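Side-chain contacts in protein STE5 (Saccharomyces cerevisiae, PDB 3FZE), which scaffolds the yeast pheromone-response pathway, its minimal scaffold domain acting as a cocatalyst when Ste7 phosphorylates the MAP kinase Fus3: residues W97-L102 and R133-F138; L54-V59 and L72-S77; Y41-A46 and T176-F181; R61-L66 and L128-R133. One frame throughout, in Å; residues are numbered along the deposited sequence. Where two conformers were deposited one is given.

Contact 1. Residues W97-L102 and R133-F138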
loop_
_atom_site.group_PDB
_atom_site.type_symbol
_atom_site.label_atom_id
_atom_site.label_comp_id
_atom_site.label_asym_id
_atom_site.label_seq_id
_atom_site.Cartn_x
_atom_site.Cartn_y
_atom_site.Cartn_z
ATOM N N TRP A 97 5.877 14.214 1.738
ATOM C CA TRP A 97 7.225 13.694 1.919
ATOM C C TRP A 97 7.499 12.620 0.867
ATOM O O TRP A 97 8.550 12.614 0.228
ATOM C CB TRP A 97 7.444 13.103 3.319
ATOM C CG TRP A 97 8.771 12.417 3.405
ATOM C CD1 TRP A 97 9.974 12.988 3.712
ATOM C CD2 TRP A 97 9.041 11.035 3.129
ATOM N NE1 TRP A 97 10.974 12.045 3.653
ATOM C CE2 TRP A 97 10.429 10.840 3.300
ATOM C CE3 TRP A 97 8.247 9.946 2.758
ATOM C CZ2 TRP A 97 11.037 9.598 3.115
ATOM C CZ3 TRP A 97 8.853 8.708 2.574
ATOM C CH2 TRP A 97 10.238 8.551 2.746
ATOM N N LEU A 98 6.546 11.710 0.695
ATOM C CA LEU A 98 6.715 10.622 -0.262
ATOM C C LEU A 98 6.849 11.145 -1.695
ATOM O O LEU A 98 7.723 10.697 -2.438
ATOM C CB LEU A 98 5.572 9.609 -0.152
ATOM C CG LEU A 98 5.728 8.329 -0.982
ATOM C CD1 LEU A 98 6.903 7.469 -0.478
ATOM C CD2 LEU A 98 4.418 7.534 -0.988
ATOM N N LYS A 99 5.991 12.085 -2.085
ATOM C CA LYS A 99 6.075 12.638 -3.434
ATOM C C LYS A 99 7.420 13.316 -3.670
ATOM O O LYS A 99 8.056 13.103 -4.701
ATOM C CB LYS A 99 4.923 13.608 -3.715
ATOM C CG LYS A 99 4.960 14.230 -5.105
ATOM C CD LYS A 99 5.668 15.582 -5.110
ATOM C CE LYS A 99 5.722 16.175 -6.514
ATOM N NZ LYS A 99 5.922 17.660 -6.484
ATOM N N ASN A 100 7.854 14.128 -2.712
ATOM C CA ASN A 100 9.146 14.812 -2.829
ATOM C C ASN A 100 10.333 13.844 -2.903
ATOM O O ASN A 100 11.327 14.103 -3.594
ATOM C CB ASN A 100 9.335 15.805 -1.679
ATOM C CG ASN A 100 8.483 17.055 -1.847
ATOM O OD1 ASN A 100 8.109 17.417 -2.964
ATOM N ND2 ASN A 100 8.164 17.711 -0.739
ATOM N N THR A 101 10.206 12.722 -2.207
ATOM C CA THR A 101 11.259 11.719 -2.167
ATOM C C THR A 101 11.262 10.847 -3.420
ATOM O O THR A 101 12.311 10.648 -4.020
ATOM C CB THR A 101 11.137 10.820 -0.921
ATOM O OG1 THR A 101 11.250 11.623 0.261
ATOM C CG2 THR A 101 12.241 9.777 -0.922
ATOM N N LEU A 102 10.094 10.341 -3.814
ATOM C CA LEU A 102 9.994 9.487 -5.001
ATOM C C LEU A 102 10.045 10.284 -6.299
ATOM O O LEU A 102 10.541 9.791 -7.316
ATOM C CB LEU A 102 8.704 8.658 -4.990
ATOM C CG LEU A 102 8.470 7.651 -3.856
ATOM C CD1 LEU A 102 7.156 6.922 -4.050
ATOM C CD2 LEU A 102 9.614 6.669 -3.752
ATOM N N ARG A 133 -3.438 14.740 -1.392
ATOM C CA ARG A 133 -3.292 16.032 -2.054
ATOM C C ARG A 133 -2.327 16.090 -3.235
ATOM O O ARG A 133 -2.731 16.292 -4.376
ATOM C CB ARG A 133 -2.862 17.075 -1.021
ATOM N N CYS A 134 -1.046 15.930 -2.934
ATOM C CA CYS A 134 0.042 16.231 -3.855
ATOM C C CYS A 134 0.142 15.289 -5.047
ATOM O O CYS A 134 0.864 15.566 -6.002
ATOM C CB CYS A 134 1.347 16.148 -3.079
ATOM S SG CYS A 134 1.407 14.619 -2.114
ATOM N N PHE A 135 -0.548 14.160 -4.983
ATOM C CA PHE A 135 -0.526 13.232 -6.098
ATOM C C PHE A 135 -1.563 13.644 -7.149
ATOM O O PHE A 135 -2.092 12.812 -7.882
ATOM C CB PHE A 135 -0.677 11.783 -5.624
ATOM C CG PHE A 135 0.502 11.293 -4.826
ATOM C CD1 PHE A 135 0.458 11.267 -3.442
ATOM C CD2 PHE A 135 1.671 10.904 -5.460
ATOM C CE1 PHE A 135 1.546 10.843 -2.711
ATOM C CE2 PHE A 135 2.759 10.478 -4.736
ATOM C CZ PHE A 135 2.704 10.447 -3.356
ATOM N N THR A 136 -1.842 14.947 -7.194
ATOM C CA THR A 136 -2.566 15.563 -8.304
ATOM C C THR A 136 -1.535 15.955 -9.355
ATOM O O THR A 136 -0.473 16.479 -9.020
ATOM C CB THR A 136 -3.343 16.824 -7.866
ATOM O OG1 THR A 136 -2.428 17.827 -7.402
ATOM C CG2 THR A 136 -4.332 16.492 -6.761
ATOM N N SER A 137 -1.837 15.704 -10.624
ATOM C CA SER A 137 -0.842 15.876 -11.675
ATOM C C SER A 137 -1.483 16.044 -13.041
ATOM O O SER A 137 -1.457 15.122 -13.855
ATOM C CB SER A 137 0.093 14.666 -11.705
ATOM N N PHE A 138 -2.046 17.223 -13.293
ATOM C CA PHE A 138 -2.753 17.479 -14.546
ATOM C C PHE A 138 -1.874 18.115 -15.625
ATOM O O PHE A 138 -1.565 19.306 -15.557
ATOM C CB PHE A 138 -3.991 18.345 -14.295
ATOM C CG PHE A 138 -4.874 18.509 -15.503
ATOM C CD1 PHE A 138 -5.560 17.426 -16.028
ATOM C CD2 PHE A 138 -5.028 19.749 -16.106
ATOM C CE1 PHE A 138 -6.375 17.571 -17.138
ATOM C CE2 PHE A 138 -5.843 19.902 -17.217
ATOM C CZ PHE A 138 -6.517 18.811 -17.733
#
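The phenyl ring of F135 approaches K99 and L98 with its far end: CZ of F135 lies 3.9 Å from CB of K99 and 4.1 Å from CD2 of L98, and CE2 is equally close to the K99 CB. On the far side of the helix the W97 indole receives T101 OG1 over one face, near the rim and 3.2 Å above its plane, while Y68 meets W97 edge-to-face. C134 adds its sulfur beside the ring, with SG 4.0 Å from K99 CB.

These are dispersion contacts alone; no hydrogen bond crosses. They lay the loop between strands 111-117 and 145-150 against helix 95-102 of the alpha/beta/alpha, vWA-like domain, and P95 and I107 add to the apolar surroundings of F135. With CG trans to the backbone N (chi1 -173°), the L98 chain puts CD2 against F135 CZ and crosses the F135 side chain at about a right angle, while also packing on C57 of strand 55-60. K99 touches the loop through the root of its chain, which bends at chi2; in the conformer given here the ammonium leads away to N106.

Contact 2. Residues L54-V59 and L72-S77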
loop_
_atom_site.group_PDB
_atom_site.type_symbol
_atom_site.label_atom_id
_atom_site.label_comp_id
_atom_site.label_asym_id
_atom_site.label_seq_id
_atom_site.Cartn_x
_atom_site.Cartn_y
_atom_site.Cartn_z
ATOM N N LEU A 54 7.176 -0.242 -10.284
ATOM C CA LEU A 54 6.408 -0.260 -9.037
ATOM C C LEU A 54 7.157 0.387 -7.866
ATOM O O LEU A 54 8.298 0.025 -7.585
ATOM C CB LEU A 54 6.074 -1.702 -8.659
ATOM C CG LEU A 54 5.106 -1.901 -7.502
ATOM C CD1 LEU A 54 3.746 -1.262 -7.780
ATOM C CD2 LEU A 54 4.968 -3.395 -7.207
ATOM N N GLN A 55 6.493 1.320 -7.178
ATOM C CA GLN A 55 7.050 1.991 -6.002
ATOM C C GLN A 55 6.333 1.527 -4.746
ATOM O O GLN A 55 5.165 1.136 -4.798
ATOM C CB GLN A 55 6.882 3.507 -6.118
ATOM C CG GLN A 55 7.501 4.092 -7.378
ATOM C CD GLN A 55 9.006 4.047 -7.309
ATOM O OE1 GLN A 55 9.614 4.644 -6.419
ATOM N NE2 GLN A 55 9.622 3.329 -8.235
ATOM N N PHE A 56 7.030 1.580 -3.615
ATOM C CA PHE A 56 6.436 1.180 -2.353
ATOM C C PHE A 56 6.944 2.076 -1.237
ATOM O O PHE A 56 7.953 2.766 -1.376
ATOM C CB PHE A 56 6.792 -0.263 -2.003
ATOM C CG PHE A 56 8.203 -0.433 -1.508
ATOM C CD1 PHE A 56 8.471 -0.478 -0.146
ATOM C CD2 PHE A 56 9.262 -0.496 -2.401
ATOM C CE1 PHE A 56 9.777 -0.614 0.320
ATOM C CE2 PHE A 56 10.571 -0.629 -1.953
ATOM C CZ PHE A 56 10.827 -0.685 -0.591
ATOM N N CYS A 57 6.225 2.046 -0.129
ATOM C CA CYS A 57 6.686 2.651 1.103
ATOM C C CYS A 57 6.084 1.866 2.257
ATOM O O CYS A 57 4.887 1.625 2.279
ATOM C CB CYS A 57 6.239 4.108 1.165
ATOM S SG CYS A 57 6.848 4.985 2.623
ATOM N N PHE A 58 6.935 1.443 3.190
ATOM C CA PHE A 58 6.499 0.780 4.412
ATOM C C PHE A 58 6.555 1.764 5.571
ATOM O O PHE A 58 7.542 2.481 5.728
ATOM C CB PHE A 58 7.404 -0.411 4.729
ATOM C CG PHE A 58 7.116 -1.631 3.907
ATOM C CD1 PHE A 58 5.995 -2.407 4.161
ATOM C CD2 PHE A 58 7.985 -2.020 2.905
ATOM C CE1 PHE A 58 5.732 -3.548 3.402
ATOM C CE2 PHE A 58 7.735 -3.161 2.145
ATOM C CZ PHE A 58 6.602 -3.911 2.391
ATOM N N VAL A 59 5.496 1.784 6.377
ATOM C CA VAL A 59 5.375 2.710 7.505
ATOM C C VAL A 59 4.995 1.929 8.752
ATOM O O VAL A 59 4.152 1.031 8.692
ATOM C CB VAL A 59 4.300 3.772 7.222
ATOM C CG1 VAL A 59 4.185 4.768 8.387
ATOM C CG2 VAL A 59 4.613 4.490 5.917
ATOM N N LEU A 72 11.469 -3.503 -7.424
ATOM C CA LEU A 72 12.523 -4.306 -8.035
ATOM C C LEU A 72 13.878 -4.105 -7.351
ATOM O O LEU A 72 14.683 -5.030 -7.277
ATOM C CB LEU A 72 12.645 -3.983 -9.526
ATOM C CG LEU A 72 11.488 -4.454 -10.409
ATOM C CD1 LEU A 72 11.782 -4.101 -11.874
ATOM C CD2 LEU A 72 11.269 -5.948 -10.229
ATOM N N HIS A 73 14.116 -2.897 -6.855
ATOM C CA HIS A 73 15.389 -2.555 -6.229
ATOM C C HIS A 73 15.540 -3.103 -4.805
ATOM O O HIS A 73 16.591 -3.646 -4.449
ATOM C CB HIS A 73 15.577 -1.038 -6.235
ATOM C CG HIS A 73 16.842 -0.582 -5.573
ATOM N ND1 HIS A 73 16.909 0.561 -4.810
ATOM C CD2 HIS A 73 18.084 -1.119 -5.561
ATOM C CE1 HIS A 73 18.144 0.716 -4.362
ATOM N NE2 HIS A 73 18.875 -0.289 -4.803
ATOM N N LYS A 74 14.489 -2.990 -4.005
ATOM C CA LYS A 74 14.625 -3.261 -2.578
ATOM C C LYS A 74 13.984 -4.556 -2.080
ATOM O O LYS A 74 14.428 -5.120 -1.082
ATOM C CB LYS A 74 14.136 -2.059 -1.771
ATOM C CG LYS A 74 15.042 -0.844 -1.942
ATOM C CD LYS A 74 14.667 0.297 -1.032
ATOM C CE LYS A 74 15.743 1.371 -1.047
ATOM N NZ LYS A 74 15.393 2.532 -0.171
ATOM N N ILE A 75 12.948 -5.028 -2.763
ATOM C CA ILE A 75 12.248 -6.230 -2.309
ATOM C C ILE A 75 12.894 -7.478 -2.890
ATOM O O ILE A 75 12.445 -8.037 -3.899
ATOM C CB ILE A 75 10.720 -6.179 -2.553
ATOM C CG1 ILE A 75 10.140 -4.846 -2.081
ATOM C CG2 ILE A 75 10.023 -7.358 -1.876
ATOM C CD1 ILE A 75 10.432 -4.496 -0.629
ATOM N N ASP A 76 13.971 -7.888 -2.226
ATOM C CA ASP A 76 14.849 -8.957 -2.677
ATOM C C ASP A 76 14.314 -10.334 -2.307
ATOM O O ASP A 76 14.351 -11.266 -3.111
ATOM C CB ASP A 76 16.236 -8.760 -2.054
ATOM C CG ASP A 76 17.249 -9.759 -2.559
ATOM O OD1 ASP A 76 17.390 -9.891 -3.795
ATOM O OD2 ASP A 76 17.912 -10.408 -1.719
ATOM N N SER A 77 13.823 -10.459 -1.082
ATOM C CA SER A 77 13.351 -11.735 -0.572
ATOM C C SER A 77 12.343 -11.454 0.520
ATOM O O SER A 77 12.090 -10.299 0.845
ATOM C CB SER A 77 14.516 -12.531 0.014
ATOM O OG SER A 77 14.902 -11.999 1.273
HETATM O O HOH W 1 10.128 -1.375 -9.157
#
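F56 and I75 make the CH-pi contact here. CD1 of I75 sits over one face of the F56 ring, 4.1 Å from its centroid and 20° off the ring normal, displaced toward the rim. The two side chains come from opposite directions, F56 reaching out from the strand with CG wedged between its backbone N and carbonyl carbon (chi1 76°).

Plain apolar contacts surround this one. The same I75 methyl lies 4.1 Å from CE2 of F58, close to the plane of that ring, so a single methyl group serves the face of one phenylalanine and the edge of the next inward-facing one. K74 approaches the F56 edge instead: its CB is 3.8 Å from F56 CZ, and the two side chains cross roughly at right angles.

The polar terms lie at the margins. One water bridges the backbones, donating to L54 O at 2.8 Å and accepting from L72 N at 3.1 Å. The K74 chain runs on, extended, past the F56 ring, and its ammonium bonds to Y68 O and pairs with D67.

I75 centres an inverse gamma turn just after helix 71-74, and its side chain points toward the strand. There Y41 of helix 35-50 also touches it, while F58 packs on L24 and I26 of the adjacent parallel strand 19-26.

Contact 3. Residues Y41-A46 and T176-F181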
loop_
_atom_site.group_PDB
_atom_site.type_symbol
_atom_site.label_atom_id
_atom_site.label_comp_id
_atom_site.label_asym_id
_atom_site.label_seq_id
_atom_site.Cartn_x
_atom_site.Cartn_y
_atom_site.Cartn_z
ATOM N N TYR A 41 4.899 -9.860 0.560
ATOM C CA TYR A 41 6.022 -10.159 -0.324
ATOM C C TYR A 41 5.557 -10.661 -1.682
ATOM O O TYR A 41 5.977 -10.136 -2.709
ATOM C CB TYR A 41 6.973 -11.176 0.329
ATOM C CG TYR A 41 8.078 -11.648 -0.585
ATOM C CD1 TYR A 41 9.098 -10.785 -0.976
ATOM C CD2 TYR A 41 8.099 -12.953 -1.068
ATOM C CE1 TYR A 41 10.110 -11.208 -1.835
ATOM C CE2 TYR A 41 9.113 -13.385 -1.923
ATOM C CZ TYR A 41 10.120 -12.504 -2.296
ATOM O OH TYR A 41 11.139 -12.914 -3.143
ATOM N N ASN A 42 4.695 -11.678 -1.689
ATOM C CA ASN A 42 4.270 -12.269 -2.947
ATOM C C ASN A 42 3.536 -11.269 -3.817
ATOM O O ASN A 42 3.669 -11.290 -5.034
ATOM C CB ASN A 42 3.389 -13.497 -2.716
ATOM C CG ASN A 42 4.164 -14.681 -2.190
ATOM O OD1 ASN A 42 5.381 -14.758 -2.345
ATOM N ND2 ASN A 42 3.456 -15.618 -1.562
ATOM N N SER A 43 2.752 -10.403 -3.190
ATOM C CA SER A 43 1.985 -9.422 -3.942
ATOM C C SER A 43 2.880 -8.378 -4.587
ATOM O O SER A 43 2.728 -8.075 -5.765
ATOM C CB SER A 43 0.939 -8.755 -3.056
ATOM O OG SER A 43 0.038 -9.729 -2.578
ATOM N N LEU A 44 3.818 -7.836 -3.821
ATOM C CA LEU A 44 4.716 -6.831 -4.370
ATOM C C LEU A 44 5.499 -7.429 -5.546
ATOM O O LEU A 44 5.639 -6.790 -6.587
ATOM C CB LEU A 44 5.640 -6.256 -3.300
ATOM C CG LEU A 44 4.993 -5.365 -2.241
ATOM C CD1 LEU A 44 6.013 -4.945 -1.185
ATOM C CD2 LEU A 44 4.386 -4.127 -2.881
ATOM N N LYS A 45 5.985 -8.655 -5.401
ATOM C CA LYS A 45 6.696 -9.304 -6.502
ATOM C C LYS A 45 5.781 -9.478 -7.722
ATOM O O LYS A 45 6.165 -9.167 -8.850
ATOM C CB LYS A 45 7.279 -10.657 -6.064
ATOM C CG LYS A 45 8.388 -10.551 -5.029
ATOM C CD LYS A 45 9.725 -10.183 -5.646
ATOM C CE LYS A 45 10.289 -11.330 -6.480
ATOM N NZ LYS A 45 11.702 -11.086 -6.885
ATOM N N ALA A 46 4.569 -9.966 -7.494
ATOM C CA ALA A 46 3.654 -10.234 -8.600
ATOM C C ALA A 46 3.329 -8.971 -9.392
ATOM O O ALA A 46 3.305 -8.985 -10.627
ATOM C CB ALA A 46 2.378 -10.887 -8.087
ATOM N N THR A 176 -6.952 -9.585 -3.884
ATOM C CA THR A 176 -7.907 -8.869 -4.723
ATOM C C THR A 176 -7.186 -7.891 -5.640
ATOM O O THR A 176 -7.492 -7.790 -6.834
ATOM C CB THR A 176 -8.966 -8.118 -3.896
ATOM O OG1 THR A 176 -9.726 -9.061 -3.138
ATOM C CG2 THR A 176 -9.916 -7.357 -4.830
ATOM N N LEU A 177 -6.206 -7.189 -5.087
ATOM C CA LEU A 177 -5.445 -6.244 -5.879
ATOM C C LEU A 177 -4.711 -6.955 -7.020
ATOM O O LEU A 177 -4.822 -6.563 -8.188
ATOM C CB LEU A 177 -4.467 -5.482 -4.980
ATOM C CG LEU A 177 -3.544 -4.495 -5.701
ATOM C CD1 LEU A 177 -4.342 -3.366 -6.352
ATOM C CD2 LEU A 177 -2.504 -3.966 -4.726
ATOM N N CYS A 178 -3.976 -8.013 -6.696
ATOM C CA CYS A 178 -3.172 -8.697 -7.705
ATOM C C CYS A 178 -4.022 -9.378 -8.762
ATOM O O CYS A 178 -3.745 -9.281 -9.970
ATOM C CB CYS A 178 -2.257 -9.728 -7.054
ATOM S SG CYS A 178 -0.918 -8.938 -6.173
ATOM N N TYR A 179 -5.052 -10.085 -8.310
ATOM C CA TYR A 179 -5.888 -10.839 -9.231
ATOM C C TYR A 179 -6.695 -9.928 -10.150
ATOM O O TYR A 179 -6.951 -10.286 -11.296
ATOM C CB TYR A 179 -6.769 -11.856 -8.492
ATOM C CG TYR A 179 -6.036 -13.146 -8.209
ATOM C CD1 TYR A 179 -4.996 -13.183 -7.269
ATOM C CD2 TYR A 179 -6.340 -14.302 -8.900
ATOM C CE1 TYR A 179 -4.303 -14.356 -7.029
ATOM C CE2 TYR A 179 -5.659 -15.485 -8.663
ATOM C CZ TYR A 179 -4.632 -15.499 -7.730
ATOM O OH TYR A 179 -3.964 -16.685 -7.505
ATOM N N SER A 180 -7.083 -8.755 -9.657
ATOM C CA SER A 180 -7.815 -7.803 -10.495
ATOM C C SER A 180 -6.968 -7.386 -11.694
ATOM O O SER A 180 -7.499 -7.053 -12.756
ATOM C CB SER A 180 -8.242 -6.570 -9.696
ATOM O OG SER A 180 -9.230 -6.894 -8.733
ATOM N N PHE A 181 -5.649 -7.423 -11.529
ATOM C CA PHE A 181 -4.734 -7.132 -12.638
ATOM C C PHE A 181 -4.309 -8.374 -13.438
ATOM O O PHE A 181 -3.478 -8.282 -14.341
ATOM C CB PHE A 181 -3.506 -6.361 -12.131
ATOM C CG PHE A 181 -3.799 -4.937 -11.765
ATOM C CD1 PHE A 181 -3.949 -3.973 -12.751
ATOM C CD2 PHE A 181 -3.929 -4.557 -10.441
ATOM C CE1 PHE A 181 -4.220 -2.662 -12.424
ATOM C CE2 PHE A 181 -4.207 -3.243 -10.107
ATOM C CZ PHE A 181 -4.350 -2.294 -11.099
#
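This is a close helix-to-helix contact, made where helix 35-50 and helix 170-180 lie beside each other over one face of the central sheet. C178 and S43 carry it. Their CA atoms are only 6.4 Å apart, a spacing made possible by small residues at the interface. The sulfur of C178 reaches across: SG is 3.6 Å from CB of S43, 3.7 Å from CA of S43 and 3.8 Å from OG of S43, so it rests against the serine's root and the backbone behind it. One turn further on, CB of A46 stands 4.3 Å from the same SG. A chi1 of -72°, which sets SG beside the backbone N of C178, brings the sulfur against S43.

No hydrogen bond joins the segments. The S43 hydroxyl, buried here, turns back along its own helix to V39 O in the conformer given, while its CB meets the sulfur. L47 packs on both C178 and L177, and S43 also touches F185, extending the apolar seam beyond the two segments.

Helix 35-50 links the parallel strands 19-26 and 55-60 in a beta-alpha-beta crossover, and helix 170-180 follows the edge strand 165-167; their side-by-side packing builds one helical layer of the alpha/beta/alpha sandwich of vWA-like domains.

Contact 4. Residues R61-L66 and L128-R133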
loop_
_atom_site.group_PDB
_atom_site.type_symbol
_atom_site.label_atom_id
_atom_site.label_comp_id
_atom_site.label_asym_id
_atom_site.label_seq_id
_atom_site.Cartn_x
_atom_site.Cartn_y
_atom_site.Cartn_z
ATOM N N ARG A 61 3.576 1.536 12.886
ATOM C CA ARG A 61 2.317 1.925 13.507
ATOM C C ARG A 61 2.343 3.323 14.122
ATOM O O ARG A 61 1.291 3.886 14.416
ATOM C CB ARG A 61 1.871 0.892 14.538
ATOM C CG ARG A 61 2.785 0.745 15.725
ATOM C CD ARG A 61 2.299 -0.405 16.592
ATOM N NE ARG A 61 3.070 -0.529 17.823
ATOM C CZ ARG A 61 2.816 -1.423 18.774
ATOM N NH1 ARG A 61 1.806 -2.274 18.641
ATOM N NH2 ARG A 61 3.571 -1.463 19.864
ATOM N N ASN A 62 3.539 3.873 14.296
ATOM C CA ASN A 62 3.699 5.245 14.790
ATOM C C ASN A 62 4.063 6.248 13.699
ATOM O O ASN A 62 4.519 7.359 13.989
ATOM C CB ASN A 62 4.731 5.270 15.909
ATOM C CG ASN A 62 4.267 4.496 17.101
ATOM O OD1 ASN A 62 3.179 4.752 17.618
ATOM N ND2 ASN A 62 5.062 3.525 17.535
ATOM N N ASN A 63 3.837 5.847 12.447
ATOM C CA ASN A 63 3.992 6.719 11.278
ATOM C C ASN A 63 5.435 7.021 10.871
ATOM O O ASN A 63 5.707 7.999 10.171
ATOM C CB ASN A 63 3.196 8.015 11.436
ATOM C CG ASN A 63 2.987 8.719 10.112
ATOM O OD1 ASN A 63 2.612 8.083 9.120
ATOM N ND2 ASN A 63 3.245 10.027 10.078
ATOM N N TYR A 64 6.353 6.154 11.283
ATOM C CA TYR A 64 7.740 6.236 10.827
ATOM C C TYR A 64 7.998 5.430 9.563
ATOM O O TYR A 64 7.585 4.271 9.443
ATOM C CB TYR A 64 8.706 5.773 11.915
ATOM C CG TYR A 64 8.720 6.707 13.089
ATOM C CD1 TYR A 64 9.461 7.886 13.052
ATOM C CD2 TYR A 64 7.960 6.436 14.215
ATOM C CE1 TYR A 64 9.464 8.762 14.119
ATOM C CE2 TYR A 64 7.958 7.308 15.297
ATOM C CZ TYR A 64 8.715 8.467 15.241
ATOM O OH TYR A 64 8.717 9.340 16.314
ATOM N N VAL A 65 8.704 6.057 8.627
ATOM C CA VAL A 65 9.044 5.416 7.358
ATOM C C VAL A 65 10.130 4.384 7.594
ATOM O O VAL A 65 11.188 4.704 8.137
ATOM C CB VAL A 65 9.559 6.440 6.330
ATOM C CG1 VAL A 65 10.030 5.729 5.045
ATOM C CG2 VAL A 65 8.492 7.482 6.019
ATOM N N LEU A 66 9.871 3.152 7.166
ATOM C CA LEU A 66 10.805 2.052 7.361
ATOM C C LEU A 66 11.663 1.795 6.130
ATOM O O LEU A 66 12.858 1.519 6.236
ATOM C CB LEU A 66 10.056 0.779 7.760
ATOM C CG LEU A 66 9.178 0.903 9.010
ATOM C CD1 LEU A 66 8.528 -0.431 9.335
ATOM C CD2 LEU A 66 9.988 1.401 10.204
ATOM N N LEU A 128 -3.984 6.556 6.858
ATOM C CA LEU A 128 -5.286 6.656 6.206
ATOM C C LEU A 128 -5.963 8.018 6.436
ATOM O O LEU A 128 -6.921 8.361 5.739
ATOM C CB LEU A 128 -6.201 5.501 6.642
ATOM C CG LEU A 128 -5.651 4.080 6.475
ATOM C CD1 LEU A 128 -6.587 3.049 7.060
ATOM C CD2 LEU A 128 -5.407 3.779 5.003
ATOM N N PHE A 129 -5.454 8.798 7.385
ATOM C CA PHE A 129 -6.010 10.124 7.671
ATOM C C PHE A 129 -5.303 11.232 6.893
ATOM O O PHE A 129 -5.681 12.399 6.984
ATOM C CB PHE A 129 -5.899 10.455 9.169
ATOM C CG PHE A 129 -6.803 9.641 10.043
ATOM C CD1 PHE A 129 -7.967 10.184 10.551
ATOM C CD2 PHE A 129 -6.488 8.335 10.360
ATOM C CE1 PHE A 129 -8.801 9.436 11.358
ATOM C CE2 PHE A 129 -7.319 7.583 11.162
ATOM C CZ PHE A 129 -8.477 8.132 11.663
ATOM N N GLN A 130 -4.264 10.877 6.148
ATOM C CA GLN A 130 -3.354 11.894 5.629
ATOM C C GLN A 130 -3.837 12.421 4.283
ATOM O O GLN A 130 -4.715 11.824 3.667
ATOM C CB GLN A 130 -1.924 11.342 5.574
ATOM C CG GLN A 130 -1.382 11.007 6.965
ATOM C CD GLN A 130 -0.048 10.277 6.948
ATOM O OE1 GLN A 130 0.614 10.196 5.911
ATOM N NE2 GLN A 130 0.349 9.727 8.105
ATOM N N ASP A 131 -3.291 13.550 3.842
ATOM C CA ASP A 131 -3.775 14.161 2.608
ATOM C C ASP A 131 -2.905 13.801 1.405
ATOM O O ASP A 131 -1.738 14.192 1.315
ATOM C CB ASP A 131 -3.972 15.680 2.751
ATOM C CG ASP A 131 -2.666 16.453 2.758
ATOM O OD1 ASP A 131 -1.626 15.884 3.153
ATOM O OD2 ASP A 131 -2.686 17.642 2.372
ATOM N N TYR A 132 -3.492 13.038 0.497
ATOM C CA TYR A 132 -2.789 12.556 -0.685
ATOM C C TYR A 132 -2.924 13.584 -1.807
ATOM O O TYR A 132 -2.593 13.335 -2.966
ATOM C CB TYR A 132 -3.266 11.150 -1.034
ATOM C CG TYR A 132 -2.817 10.164 0.038
ATOM C CD1 TYR A 132 -3.511 10.052 1.239
ATOM C CD2 TYR A 132 -1.669 9.397 -0.122
ATOM C CE1 TYR A 132 -3.093 9.175 2.238
ATOM C CE2 TYR A 132 -1.246 8.518 0.870
ATOM C CZ TYR A 132 -1.962 8.416 2.049
ATOM O OH TYR A 132 -1.551 7.545 3.035
ATOM N N ARG A 133 -3.438 14.740 -1.392
ATOM C CA ARG A 133 -3.292 16.032 -2.054
ATOM C C ARG A 133 -2.327 16.090 -3.235
ATOM O O ARG A 133 -2.731 16.292 -4.376
ATOM C CB ARG A 133 -2.862 17.075 -1.021
#
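The turn of the beta hairpin formed by strands 55-60 and 65-68 is tied by N63 to Q130, in the long loop that follows strand 111-117. The link is a single side-chain hydrogen bond, Q130 NE2 to N63 OD1 at 3.0 Å, with an N-H...O angle of 153°.

The two amides meet nearly perpendicular, their planes 77° apart. From the donor's side the geometry is regular, for the oxygen of N63 lies in the plane of the Q130 amide. From the acceptor's side it is not: NE2 stands above the N63 carbonyl plane, 48° out of it, and so misses the lone-pair directions. The bond is of ordinary length, but with this approach it is probably weaker than its length suggests.

What fixes the acceptor is the other half of the same amide. ND2 of N63 donates to F93 O and to Q92 OE1, which sets the rotation of the group and turns OD1 toward Q130. N63 itself adopts a left-handed backbone conformation within the turn. Q130 arrives with an extended chain beyond CG, which lets its amide span the gap while it packs on F93 and P95.

Both loops lie at the carboxyl ends of the parallel strands 55-60 and 111-117. In vWA domains this end of the sheet commonly carries the metal-binding loops; in this contact the loops are joined by amides and no metal takes part.

Overall arrangement
From the N terminus, helix 35-50 opens contact 3, which closes last, at helix 170-180, and so encloses the other three. Strand 55-60 opens contact 2, and the hairpin turn at 61-66 opens contact 4 before residues 72-77 close contact 2; these two therefore cross. Contact 1 opens afterwards at helix 95-102. Contact 4 closes at 128-133 and contact 1 at 133-138, sharing R133, so they cross as well. Contacts 2 and 3 meet at Y41 on one face of the sheet, whereas contact 1 reaches the same strand 55-60 from the other face, at C57. Strand pairing between F58 and L66 joins contacts 2 and 4.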